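Rho guanine nucleotide exchange factor 3 (Mus musculus, PDB 2Z0Q) acts as a guanine nucleotide exchange factor for the small GTPases RhoA and RhoB, represented here by its DH-PH domain fragment. Local coordinates at residues 223-226 against 227-230. Sequence-based numbering, arbitrary orientation.
Sequences DSLI and DSSR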
ATOM      1  N   ASP A 223     -22.952  -7.128  12.200  1.00 32.11           N
ATOM      2  CA  ASP A 223     -23.817  -6.481  11.221  1.00 33.42           C
ATOM      3  C   ASP A 223     -23.645  -7.218   9.901  1.00 32.37           C
ATOM      4  O   ASP A 223     -22.519  -7.484   9.485  1.00 32.60           O
ATOM      5  CB  ASP A 223     -23.436  -5.014  11.025  1.00 33.36           C
ATOM      6  CG  ASP A 223     -24.552  -4.202  10.369  1.00 35.32           C
ATOM      7  OD1 ASP A 223     -24.926  -4.475   9.212  1.00 34.17           O
ATOM      8  OD2 ASP A 223     -25.072  -3.274  11.023  1.00 37.64           O
ATOM      9  N   SER A 224     -24.758  -7.543   9.246  1.00 31.76           N
ATOM     10  CA  SER A 224     -24.692  -8.262   7.981  1.00 30.64           C
ATOM     11  C   SER A 224     -24.021  -7.447   6.886  1.00 29.60           C
ATOM     12  O   SER A 224     -23.543  -8.004   5.900  1.00 30.53           O
ATOM     13  CB  SER A 224     -26.098  -8.675   7.524  1.00 32.15           C
ATOM     14  OG  SER A 224     -26.831  -7.537   7.097  1.00 37.69           O
ATOM     15  N   LEU A 225     -23.990  -6.128   7.040  1.00 26.91           N
ATOM     16  CA  LEU A 225     -23.375  -5.284   6.041  1.00 25.34           C
ATOM     17  C   LEU A 225     -21.877  -5.526   6.042  1.00 24.73           C
ATOM     18  O   LEU A 225     -21.229  -5.397   5.012  1.00 24.48           O
ATOM     19  CB  LEU A 225     -23.674  -3.803   6.315  1.00 25.89           C
ATOM     20  CG  LEU A 225     -25.088  -3.328   5.985  1.00 26.82           C
ATOM     21  CD1 LEU A 225     -25.228  -1.846   6.420  1.00 28.38           C
ATOM     22  CD2 LEU A 225     -25.347  -3.477   4.476  1.00 28.06           C
ATOM     23  N   ILE A 226     -21.305  -5.843   7.203  1.00 24.03           N
ATOM     24  CA  ILE A 226     -19.874  -6.127   7.232  1.00 24.34           C
ATOM     25  C   ILE A 226     -19.647  -7.449   6.471  1.00 24.78           C
ATOM     26  O   ILE A 226     -18.776  -7.544   5.613  1.00 24.35           O
ATOM     27  CB  ILE A 226     -19.340  -6.305   8.677  1.00 22.66           C
ATOM     28  CG1 ILE A 226     -19.348  -4.946   9.409  1.00 22.07           C
ATOM     29  CG2 ILE A 226     -17.916  -6.838   8.645  1.00 20.23           C
ATOM     30  CD1 ILE A 226     -19.276  -5.107  10.931  1.00 25.44           C
ATOM     31  N   ASP A 227     -20.432  -8.451   6.826  1.00 28.74           N
ATOM     32  CA  ASP A 227     -20.338  -9.791   6.212  1.00 31.74           C
ATOM     33  C   ASP A 227     -20.444  -9.752   4.685  1.00 32.14           C
ATOM     34  O   ASP A 227     -19.696 -10.433   3.978  1.00 33.28           O
ATOM     35  CB  ASP A 227     -21.442 -10.693   6.787  1.00 32.32           C
ATOM     36  CG  ASP A 227     -21.386 -10.793   8.313  1.00 34.36           C
ATOM     37  OD1 ASP A 227     -20.434 -10.268   8.926  1.00 36.98           O
ATOM     38  OD2 ASP A 227     -22.291 -11.398   8.916  1.00 36.49           O
ATOM     39  N   SER A 228     -21.368  -8.945   4.179  1.00 33.66           N
ATOM     40  CA  SER A 228     -21.584  -8.834   2.752  1.00 33.83           C
ATOM     41  C   SER A 228     -20.588  -7.929   2.050  1.00 34.40           C
ATOM     42  O   SER A 228     -20.601  -7.841   0.833  1.00 34.83           O
ATOM     43  CB  SER A 228     -23.009  -8.344   2.482  1.00 35.69           C
ATOM     44  OG  SER A 228     -23.199  -7.000   2.916  1.00 37.48           O
ATOM     45  N   SER A 229     -19.712  -7.258   2.800  1.00 33.49           N
ATOM     46  CA  SER A 229     -18.760  -6.366   2.158  1.00 33.49           C
ATOM     47  C   SER A 229     -17.707  -7.118   1.366  1.00 33.46           C
ATOM     48  O   SER A 229     -17.177  -8.146   1.809  1.00 33.07           O
ATOM     49  CB  SER A 229     -18.059  -5.457   3.181  1.00 33.39           C
ATOM     50  OG  SER A 229     -18.994  -4.664   3.898  1.00 35.40           O
ATOM     51  N   ARG A 230     -17.415  -6.593   0.183  1.00 33.59           N
ATOM     52  CA  ARG A 230     -16.410  -7.178  -0.678  1.00 34.09           C
ATOM     53  C   ARG A 230     -15.399  -6.106  -0.992  1.00 33.76           C
ATOM     54  O   ARG A 230     -14.360  -6.375  -1.571  1.00 34.00           O
ATOM     55  CB  ARG A 230     -17.048  -7.746  -1.952  1.00 35.75           C
ATOM     56  CG  ARG A 230     -17.799  -9.074  -1.712  1.00 40.00           C
ATOM     57  CD  ARG A 230     -16.875 -10.128  -1.074  1.00 43.22           C
ATOM     58  NE  ARG A 230     -17.565 -11.367  -0.715  1.00 46.86           N
ATOM     59  CZ  ARG A 230     -18.385 -11.500   0.328  1.00 48.77           C
ATOM     60  NH1 ARG A 230     -18.627 -10.471   1.131  1.00 49.45           N
ATOM     61  NH2 ARG A 230     -18.963 -12.667   0.572  1.00 49.50           N
TER
HETATM   62  O   HOH W   1     -20.559  -8.827  11.466  1.00 30.61           O
HETATM   63  O   HOH W   2     -22.462  -4.592   2.396  1.00 46.18           O
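S228 N and S229 N reach back four and three residues to S224 O (2.9 Å) and I226 O (3.0 Å), the backbone bonds of a short helical turn. Among side chains, S229 OG, anti to its own carbonyl carbon (chi1 -59°), donates to L225 O at 2.6 Å, only 18° from that carbonyl's plane. Water 2 also donates to L225 O, at 3.0 Å, and meets S228 OG. Replacing S229 by alanine is likely to cost L225 O its short hydroxyl donor, leaving the bond from water 2. At the start of the turn D223 is the N-cap, its OD1 accepting from L225 N (2.9 Å) through the anti lone pair; water 1 joins D223 N to D227 OD1. After the turn R230 NH1 donates to two backbone oxygens, D227 O (3.0 Å), in the carbonyl plane, and S229 O, from above it. K211 NZ, from helix 180-213, a like charge close by, donates to the same two oxygens. The short helix 224-227 precedes strand 232-240 of the PH domain, with L225, I226 and S229 packed on V254 of strand 254-263 and I226 also on V256.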